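Local coordinates for protein nucleoside-diphosphate sugar epimerase (SulA family) (Corynebacterium glutamicum, PDB 3OH8) that is probably an NAD-dependent epimerase acting on nucleotide-linked sugars, its exact substrate and reaction unknown, at residues A[35-49]-A[52-66]. Numbering follows the deposited sequence.
Sequences PLNPITQAERLADGT and FSLPAGLKWVARHDL
H64 reaches from strand 59-64 into the bend 42-48, where backbone carbonyls meet its ring. H64 CB lies 3.1 Å from L45 O, and the same oxygen sits over one face of the imidazole, 3.1 Å from H64 CG and 3.7 Å from H64 CD2. CG anti to the carbonyl carbon (chi1 -73°) swings the ring toward this bend. H64 ND1 gives its proton to R44 O at 2.9 Å, with R44 O lying 26° out of the ring plane; D47 O, in that plane at the edge, is a weak second acceptor. H64 CE1 comes within 3.9 Å of L45 CD2 and near the small methyl of A42. Histidine suits this buried place, pairing an N-H donor with a carbon that touches apolar side chains; F75 meets its ring at about 80°. H64 N also bonds to G48 O, and at G48 a CB would jam against D47 O, which calls for glycine.

At the other end N37 and S53 form an antiparallel hydrogen-bonded pair. Beside it branched L36 fits among F52, L54 and W60, L36 CG 3.5 Å from F52 CD2. Accepting carbonyls round ND1 would favour a form protonated there, charged or neutral, probably a fixed donor tying this hairpin's loop to the antiparallel sheet.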
ATOM      1  N   PRO A  35      14.124   6.430   0.711  1.00 32.24           N
ATOM      2  CA  PRO A  35      14.456   5.422   1.731  1.00 30.59           C
ATOM      3  C   PRO A  35      14.217   5.924   3.154  1.00 30.47           C
ATOM      4  O   PRO A  35      15.115   5.894   3.995  1.00 35.74           O
ATOM      5  CB  PRO A  35      15.947   5.175   1.501  1.00 31.58           C
ATOM      6  CG  PRO A  35      16.445   6.490   0.959  1.00 31.06           C
ATOM      7  CD  PRO A  35      15.325   7.006   0.084  1.00 29.42           C
ATOM      8  N   LEU A  36      12.994   6.365   3.404  1.00 26.12           N
ATOM      9  CA  LEU A  36      12.567   6.909   4.681  1.00 31.76           C
ATOM     10  C   LEU A  36      11.426   6.025   5.160  1.00 33.33           C
ATOM     11  O   LEU A  36      10.522   5.698   4.390  1.00 30.99           O
ATOM     12  CB  LEU A  36      12.048   8.332   4.454  1.00 40.18           C
ATOM     13  CG  LEU A  36      11.881   9.323   5.597  1.00 48.18           C
ATOM     14  CD1 LEU A  36      13.231   9.678   6.178  1.00 55.09           C
ATOM     15  CD2 LEU A  36      11.182  10.576   5.103  1.00 47.23           C
ATOM     16  N   ASN A  37      11.457   5.605   6.413  1.00 33.18           N
ATOM     17  CA  ASN A  37      10.330   4.846   6.935  1.00 38.69           C
ATOM     18  C   ASN A  37      10.037   5.156   8.389  1.00 38.80           C
ATOM     19  O   ASN A  37      10.905   5.015   9.248  1.00 35.95           O
ATOM     20  CB  ASN A  37      10.525   3.349   6.718  1.00 44.31           C
ATOM     21  CG  ASN A  37      10.475   2.971   5.251  1.00 48.98           C
ATOM     22  OD1 ASN A  37      11.495   2.628   4.652  1.00 52.16           O
ATOM     23  ND2 ASN A  37       9.285   3.063   4.653  1.00 44.73           N
ATOM     24  N   PRO A  38       8.802   5.593   8.659  1.00 34.69           N
ATOM     25  CA  PRO A  38       8.380   5.944  10.015  1.00 31.58           C
ATOM     26  C   PRO A  38       8.433   4.699  10.885  1.00 33.80           C
ATOM     27  O   PRO A  38       7.845   3.669  10.534  1.00 34.57           O
ATOM     28  CB  PRO A  38       6.934   6.406   9.822  1.00 34.42           C
ATOM     29  CG  PRO A  38       6.472   5.673   8.579  1.00 36.66           C
ATOM     30  CD  PRO A  38       7.684   5.616   7.698  1.00 35.54           C
ATOM     31  N   ILE A  39       9.171   4.768  11.987  1.00 28.44           N
ATOM     32  CA  ILE A  39       9.243   3.624  12.878  1.00 31.86           C
ATOM     33  C   ILE A  39       8.433   3.837  14.155  1.00 31.59           C
ATOM     34  O   ILE A  39       8.158   2.889  14.884  1.00 33.25           O
ATOM     35  CB  ILE A  39      10.704   3.199  13.166  1.00 39.06           C
ATOM     36  CG1 ILE A  39      11.546   4.386  13.630  1.00 40.52           C
ATOM     37  CG2 ILE A  39      11.329   2.597  11.914  1.00 39.24           C
ATOM     38  CD1 ILE A  39      13.018   4.034  13.822  1.00 45.09           C
ATOM     39  N   THR A  40       8.025   5.075  14.409  1.00 28.88           N
ATOM     40  CA  THR A  40       7.123   5.345  15.521  1.00 28.76           C
ATOM     41  C   THR A  40       5.877   6.119  15.077  1.00 33.30           C
ATOM     42  O   THR A  40       5.825   6.662  13.977  1.00 29.18           O
ATOM     43  CB  THR A  40       7.823   6.120  16.660  1.00 28.73           C
ATOM     44  OG1 THR A  40       7.958   7.497  16.300  1.00 31.30           O
ATOM     45  CG2 THR A  40       9.185   5.543  16.943  1.00 28.48           C
ATOM     46  N   GLN A  41       4.884   6.170  15.957  1.00 40.86           N
ATOM     47  CA  GLN A  41       3.641   6.892  15.705  1.00 43.09           C
ATOM     48  C   GLN A  41       3.436   8.060  16.674  1.00 37.70           C
ATOM     49  O   GLN A  41       3.173   7.853  17.862  1.00 34.74           O
ATOM     50  CB  GLN A  41       2.456   5.926  15.817  1.00 46.86           C
ATOM     51  CG  GLN A  41       1.096   6.568  15.572  1.00 47.45           C
ATOM     52  CD  GLN A  41       0.875   6.921  14.114  1.00 44.50           C
ATOM     53  OE1 GLN A  41       0.706   8.089  13.773  1.00 48.23           O
ATOM     54  NE2 GLN A  41       0.878   5.908  13.244  1.00 34.91           N
ATOM     55  N   ALA A  42       3.548   9.285  16.167  1.00 39.26           N
ATOM     56  CA  ALA A  42       3.222  10.462  16.965  1.00 35.98           C
ATOM     57  C   ALA A  42       1.742  10.456  17.313  1.00 43.89           C
ATOM     58  O   ALA A  42       0.888  10.302  16.443  1.00 48.15           O
ATOM     59  CB  ALA A  42       3.592  11.737  16.232  1.00 37.09           C
ATOM     60  N   GLU A  43       1.452  10.623  18.596  1.00 47.53           N
ATOM     61  CA  GLU A  43       0.095  10.510  19.121  1.00 52.32           C
ATOM     62  C   GLU A  43      -0.875  11.522  18.506  1.00 45.35           C
ATOM     63  O   GLU A  43      -2.026  11.189  18.202  1.00 40.71           O
ATOM     64  CB  GLU A  43       0.139  10.674  20.642  1.00 60.15           C
ATOM     65  CG  GLU A  43      -1.201  10.610  21.350  1.00 68.01           C
ATOM     66  CD  GLU A  43      -1.056  10.805  22.853  1.00 75.59           C
ATOM     67  OE1 GLU A  43      -0.222  10.104  23.472  1.00 76.68           O
ATOM     68  OE2 GLU A  43      -1.776  11.661  23.413  1.00 78.22           O
ATOM     69  N   ARG A  44      -0.405  12.752  18.323  1.00 39.55           N
ATOM     70  CA  ARG A  44      -1.274  13.837  17.879  1.00 38.27           C
ATOM     71  C   ARG A  44      -0.578  14.752  16.893  1.00 32.16           C
ATOM     72  O   ARG A  44       0.641  14.868  16.907  1.00 33.59           O
ATOM     73  CB  ARG A  44      -1.728  14.667  19.077  1.00 42.25           C
ATOM     74  CG  ARG A  44      -2.688  13.951  19.990  1.00 49.79           C
ATOM     75  CD  ARG A  44      -2.379  14.277  21.438  1.00 53.43           C
ATOM     76  NE  ARG A  44      -2.122  15.701  21.647  1.00 51.49           N
ATOM     77  CZ  ARG A  44      -1.209  16.171  22.493  1.00 59.00           C
ATOM     78  NH1 ARG A  44      -0.462  15.329  23.200  1.00 65.60           N
ATOM     79  NH2 ARG A  44      -1.040  17.479  22.634  1.00 56.55           N
ATOM     80  N   LEU A  45      -1.362  15.433  16.065  1.00 27.46           N
ATOM     81  CA  LEU A  45      -0.803  16.325  15.057  1.00 21.76           C
ATOM     82  C   LEU A  45      -0.231  17.612  15.663  1.00 22.35           C
ATOM     83  O   LEU A  45       0.660  18.232  15.079  1.00 22.73           O
ATOM     84  CB  LEU A  45      -1.851  16.653  13.985  1.00 19.69           C
ATOM     85  CG  LEU A  45      -2.382  15.446  13.198  1.00 23.51           C
ATOM     86  CD1 LEU A  45      -3.372  15.881  12.121  1.00 22.55           C
ATOM     87  CD2 LEU A  45      -1.230  14.643  12.593  1.00 24.77           C
ATOM     88  N   ALA A  46      -0.739  18.013  16.827  1.00 22.61           N
ATOM     89  CA  ALA A  46      -0.366  19.318  17.395  1.00 26.14           C
ATOM     90  C   ALA A  46       1.103  19.357  17.782  1.00 28.94           C
ATOM     91  O   ALA A  46       1.832  20.296  17.443  1.00 26.84           O
ATOM     92  CB  ALA A  46      -1.232  19.648  18.603  1.00 25.58           C
ATOM     93  N   ASP A  47       1.525  18.318  18.492  1.00 29.03           N
ATOM     94  CA  ASP A  47       2.887  18.208  18.994  1.00 30.78           C
ATOM     95  C   ASP A  47       3.291  16.750  18.921  1.00 33.36           C
ATOM     96  O   ASP A  47       2.611  15.949  18.283  1.00 37.45           O
ATOM     97  CB  ASP A  47       2.965  18.715  20.441  1.00 34.02           C
ATOM     98  CG  ASP A  47       1.949  18.042  21.359  1.00 38.56           C
ATOM     99  OD1 ASP A  47       1.417  16.973  20.993  1.00 32.30           O
ATOM    100  OD2 ASP A  47       1.685  18.583  22.457  1.00 44.76           O
ATOM    101  N   GLY A  48       4.382  16.389  19.579  1.00 31.29           N
ATOM    102  CA  GLY A  48       4.784  14.994  19.587  1.00 34.33           C
ATOM    103  C   GLY A  48       5.693  14.670  18.422  1.00 32.52           C
ATOM    104  O   GLY A  48       5.598  15.284  17.361  1.00 26.67           O
ATOM    105  N   THR A  49       6.583  13.705  18.611  1.00 30.24           N
ATOM    106  CA  THR A  49       7.580  13.438  17.597  1.00 27.04           C
ATOM    107  C   THR A  49       7.377  12.105  16.884  1.00 26.71           C
ATOM    108  O   THR A  49       6.720  11.193  17.386  1.00 26.96           O
ATOM    109  CB  THR A  49       9.026  13.580  18.156  1.00 37.80           C
ATOM    110  OG1 THR A  49       9.567  12.297  18.474  1.00 38.94           O
ATOM    111  CG2 THR A  49       9.041  14.464  19.391  1.00 26.01           C
ATOM    112  N   PHE A  52      11.854   8.509  11.986  1.00 23.38           N
ATOM    113  CA  PHE A  52      11.978   7.821  10.705  1.00 24.46           C
ATOM    114  C   PHE A  52      13.326   7.106  10.614  1.00 28.43           C
ATOM    115  O   PHE A  52      14.350   7.661  11.001  1.00 29.24           O
ATOM    116  CB  PHE A  52      11.918   8.814   9.541  1.00 30.60           C
ATOM    117  CG  PHE A  52      10.580   9.466   9.347  1.00 27.54           C
ATOM    118  CD1 PHE A  52      10.193  10.538  10.137  1.00 26.44           C
ATOM    119  CD2 PHE A  52       9.720   9.022   8.358  1.00 25.24           C
ATOM    120  CE1 PHE A  52       8.965  11.162   9.943  1.00 27.84           C
ATOM    121  CE2 PHE A  52       8.480   9.636   8.157  1.00 26.50           C
ATOM    122  CZ  PHE A  52       8.108  10.705   8.949  1.00 28.57           C
ATOM    123  N   SER A  53      13.327   5.893  10.074  1.00 25.75           N
ATOM    124  CA  SER A  53      14.572   5.214   9.742  1.00 32.21           C
ATOM    125  C   SER A  53      15.062   5.700   8.383  1.00 31.83           C
ATOM    126  O   SER A  53      14.259   5.948   7.481  1.00 32.90           O
ATOM    127  CB  SER A  53      14.359   3.704   9.694  1.00 36.06           C
ATOM    128  OG  SER A  53      13.430   3.371   8.677  1.00 35.67           O
ATOM    129  N   LEU A  54      16.379   5.841   8.254  1.00 30.23           N
ATOM    130  CA  LEU A  54      17.032   6.253   7.016  1.00 32.18           C
ATOM    131  C   LEU A  54      18.080   5.195   6.686  1.00 36.28           C
ATOM    132  O   LEU A  54      18.303   4.286   7.478  1.00 38.98           O
ATOM    133  CB  LEU A  54      17.703   7.612   7.203  1.00 33.46           C
ATOM    134  CG  LEU A  54      16.864   8.880   7.003  1.00 42.00           C
ATOM    135  CD1 LEU A  54      17.558  10.090   7.616  1.00 42.25           C
ATOM    136  CD2 LEU A  54      16.603   9.103   5.529  1.00 42.65           C
ATOM    137  N   PRO A  55      18.741   5.302   5.525  1.00 42.73           N
ATOM    138  CA  PRO A  55      19.708   4.231   5.253  1.00 47.31           C
ATOM    139  C   PRO A  55      20.959   4.361   6.125  1.00 49.49           C
ATOM    140  O   PRO A  55      21.276   5.458   6.590  1.00 48.10           O
ATOM    141  CB  PRO A  55      20.070   4.441   3.772  1.00 46.47           C
ATOM    142  CG  PRO A  55      19.067   5.444   3.241  1.00 46.26           C
ATOM    143  CD  PRO A  55      18.670   6.275   4.424  1.00 45.14           C
ATOM    144  N   ALA A  56      21.648   3.247   6.350  1.00 50.37           N
ATOM    145  CA  ALA A  56      22.923   3.257   7.066  1.00 50.90           C
ATOM    146  C   ALA A  56      22.740   3.532   8.555  1.00 54.02           C
ATOM    147  O   ALA A  56      23.520   4.275   9.161  1.00 52.81           O
ATOM    148  CB  ALA A  56      23.875   4.282   6.448  1.00 49.33           C
ATOM    149  N   GLY A  57      21.704   2.930   9.134  1.00 55.34           N
ATOM    150  CA  GLY A  57      21.433   3.045  10.555  1.00 54.30           C
ATOM    151  C   GLY A  57      21.055   4.432  11.049  1.00 51.91           C
ATOM    152  O   GLY A  57      20.784   4.610  12.238  1.00 56.22           O
ATOM    153  N   LEU A  58      21.037   5.416  10.150  1.00 44.08           N
ATOM    154  CA  LEU A  58      20.678   6.779  10.527  1.00 42.67           C
ATOM    155  C   LEU A  58      19.170   6.929  10.772  1.00 40.16           C
ATOM    156  O   LEU A  58      18.365   6.087  10.342  1.00 34.25           O
ATOM    157  CB  LEU A  58      21.136   7.785   9.470  1.00 47.02           C
ATOM    158  CG  LEU A  58      22.637   8.003   9.261  1.00 51.95           C
ATOM    159  CD1 LEU A  58      22.866   9.051   8.181  1.00 52.67           C
ATOM    160  CD2 LEU A  58      23.306   8.423  10.555  1.00 53.41           C
ATOM    161  N   LYS A  59      18.801   8.003  11.468  1.00 39.84           N
ATOM    162  CA  LYS A  59      17.405   8.253  11.811  1.00 36.77           C
ATOM    163  C   LYS A  59      17.045   9.721  11.732  1.00 38.63           C
ATOM    164  O   LYS A  59      17.860  10.598  12.018  1.00 39.45           O
ATOM    165  CB  LYS A  59      17.069   7.689  13.192  1.00 36.21           C
ATOM    166  CG  LYS A  59      17.154   6.186  13.233  1.00 37.51           C
ATOM    167  CD  LYS A  59      16.762   5.614  14.573  1.00 46.29           C
ATOM    168  CE  LYS A  59      17.159   4.143  14.646  1.00 51.61           C
ATOM    169  NZ  LYS A  59      16.567   3.444  15.819  1.00 53.36           N
ATOM    170  N   TRP A  60      15.812   9.986  11.320  1.00 34.98           N
ATOM    171  CA  TRP A  60      15.323  11.346  11.251  1.00 35.72           C
ATOM    172  C   TRP A  60      14.254  11.539  12.320  1.00 32.76           C
ATOM    173  O   TRP A  60      13.277  10.785  12.380  1.00 35.02           O
ATOM    174  CB  TRP A  60      14.761  11.633   9.861  1.00 36.89           C
ATOM    175  CG  TRP A  60      14.326  13.046   9.673  1.00 40.94           C
ATOM    176  CD1 TRP A  60      14.995  14.166  10.068  1.00 44.98           C
ATOM    177  CD2 TRP A  60      13.130  13.501   9.026  1.00 42.01           C
ATOM    178  NE1 TRP A  60      14.289  15.290   9.712  1.00 45.74           N
ATOM    179  CE2 TRP A  60      13.141  14.908   9.071  1.00 46.63           C
ATOM    180  CE3 TRP A  60      12.056  12.857   8.416  1.00 44.99           C
ATOM    181  CZ2 TRP A  60      12.119  15.679   8.527  1.00 48.27           C
ATOM    182  CZ3 TRP A  60      11.038  13.627   7.877  1.00 46.37           C
ATOM    183  CH2 TRP A  60      11.079  15.021   7.934  1.00 45.78           C
ATOM    184  N   VAL A  61      14.457  12.541  13.170  1.00 27.61           N
ATOM    185  CA  VAL A  61      13.533  12.829  14.256  1.00 20.82           C
ATOM    186  C   VAL A  61      12.680  14.019  13.845  1.00 26.54           C
ATOM    187  O   VAL A  61      13.149  15.150  13.837  1.00 28.11           O
ATOM    188  CB  VAL A  61      14.277  13.164  15.561  1.00 24.13           C
ATOM    189  CG1 VAL A  61      13.287  13.494  16.676  1.00 23.71           C
ATOM    190  CG2 VAL A  61      15.181  12.003  15.964  1.00 26.31           C
ATOM    191  N   ALA A  62      11.435  13.751  13.472  1.00 26.41           N
ATOM    192  CA  ALA A  62      10.522  14.815  13.089  1.00 23.52           C
ATOM    193  C   ALA A  62       9.654  15.182  14.277  1.00 28.10           C
ATOM    194  O   ALA A  62       9.359  14.337  15.119  1.00 31.23           O
ATOM    195  CB  ALA A  62       9.662  14.382  11.914  1.00 21.78           C
ATOM    196  N   ARG A  63       9.240  16.442  14.339  1.00 22.62           N
ATOM    197  CA  ARG A  63       8.495  16.945  15.482  1.00 27.16           C
ATOM    198  C   ARG A  63       7.333  17.801  14.983  1.00 26.87           C
ATOM    199  O   ARG A  63       7.507  18.598  14.072  1.00 26.87           O
ATOM    200  CB  ARG A  63       9.445  17.797  16.330  1.00 36.37           C
ATOM    201  CG  ARG A  63       9.142  17.856  17.820  1.00 51.93           C
ATOM    202  CD  ARG A  63      10.251  18.621  18.546  1.00 58.02           C
ATOM    203  NE  ARG A  63       9.747  19.394  19.678  1.00 64.11           N
ATOM    204  CZ  ARG A  63       9.299  20.643  19.595  1.00 69.77           C
ATOM    205  NH1 ARG A  63       9.284  21.276  18.426  1.00 70.74           N
ATOM    206  NH2 ARG A  63       8.862  21.262  20.685  1.00 72.00           N
ATOM    207  N   HIS A  64       6.149  17.639  15.565  1.00 21.64           N
ATOM    208  CA  HIS A  64       5.038  18.521  15.225  1.00 23.56           C
ATOM    209  C   HIS A  64       5.174  19.818  16.022  1.00 28.06           C
ATOM    210  O   HIS A  64       5.511  19.793  17.204  1.00 29.92           O
ATOM    211  CB  HIS A  64       3.690  17.869  15.515  1.00 24.38           C
ATOM    212  CG  HIS A  64       3.312  16.785  14.549  1.00 24.43           C
ATOM    213  ND1 HIS A  64       2.697  15.616  14.942  1.00 30.36           N
ATOM    214  CD2 HIS A  64       3.457  16.696  13.202  1.00 26.35           C
ATOM    215  CE1 HIS A  64       2.482  14.856  13.884  1.00 31.96           C
ATOM    216  NE2 HIS A  64       2.932  15.484  12.818  1.00 29.09           N
ATOM    217  N   ASP A  65       4.909  20.940  15.367  1.00 27.65           N
ATOM    218  CA  ASP A  65       5.129  22.256  15.961  1.00 26.18           C
ATOM    219  C   ASP A  65       3.819  22.844  16.468  1.00 23.86           C
ATOM    220  O   ASP A  65       2.900  23.122  15.688  1.00 24.82           O
ATOM    221  CB  ASP A  65       5.768  23.180  14.929  1.00 31.21           C
ATOM    222  CG  ASP A  65       6.096  24.552  15.493  1.00 34.05           C
ATOM    223  OD1 ASP A  65       5.784  24.800  16.677  1.00 36.85           O
ATOM    224  OD2 ASP A  65       6.656  25.372  14.744  1.00 33.77           O
ATOM    225  N   LEU A  66       3.728  23.032  17.782  1.00 29.46           N
ATOM    226  CA  LEU A  66       2.499  23.536  18.392  1.00 33.72           C
ATOM    227  C   LEU A  66       2.122  24.881  17.793  1.00 30.96           C
ATOM    228  O   LEU A  66       0.952  25.164  17.576  1.00 29.40           O
ATOM    229  CB  LEU A  66       2.667  23.677  19.907  1.00 42.46           C
ATOM    230  CG  LEU A  66       1.417  23.526  20.782  1.00 47.15           C
ATOM    231  CD1 LEU A  66       1.528  24.425  22.001  1.00 43.04           C
ATOM    232  CD2 LEU A  66       0.148  23.838  20.011  1.00 51.36           C
TER
HETATM  233  O   HOH W   1       1.364  21.035  14.220  1.00 19.05           O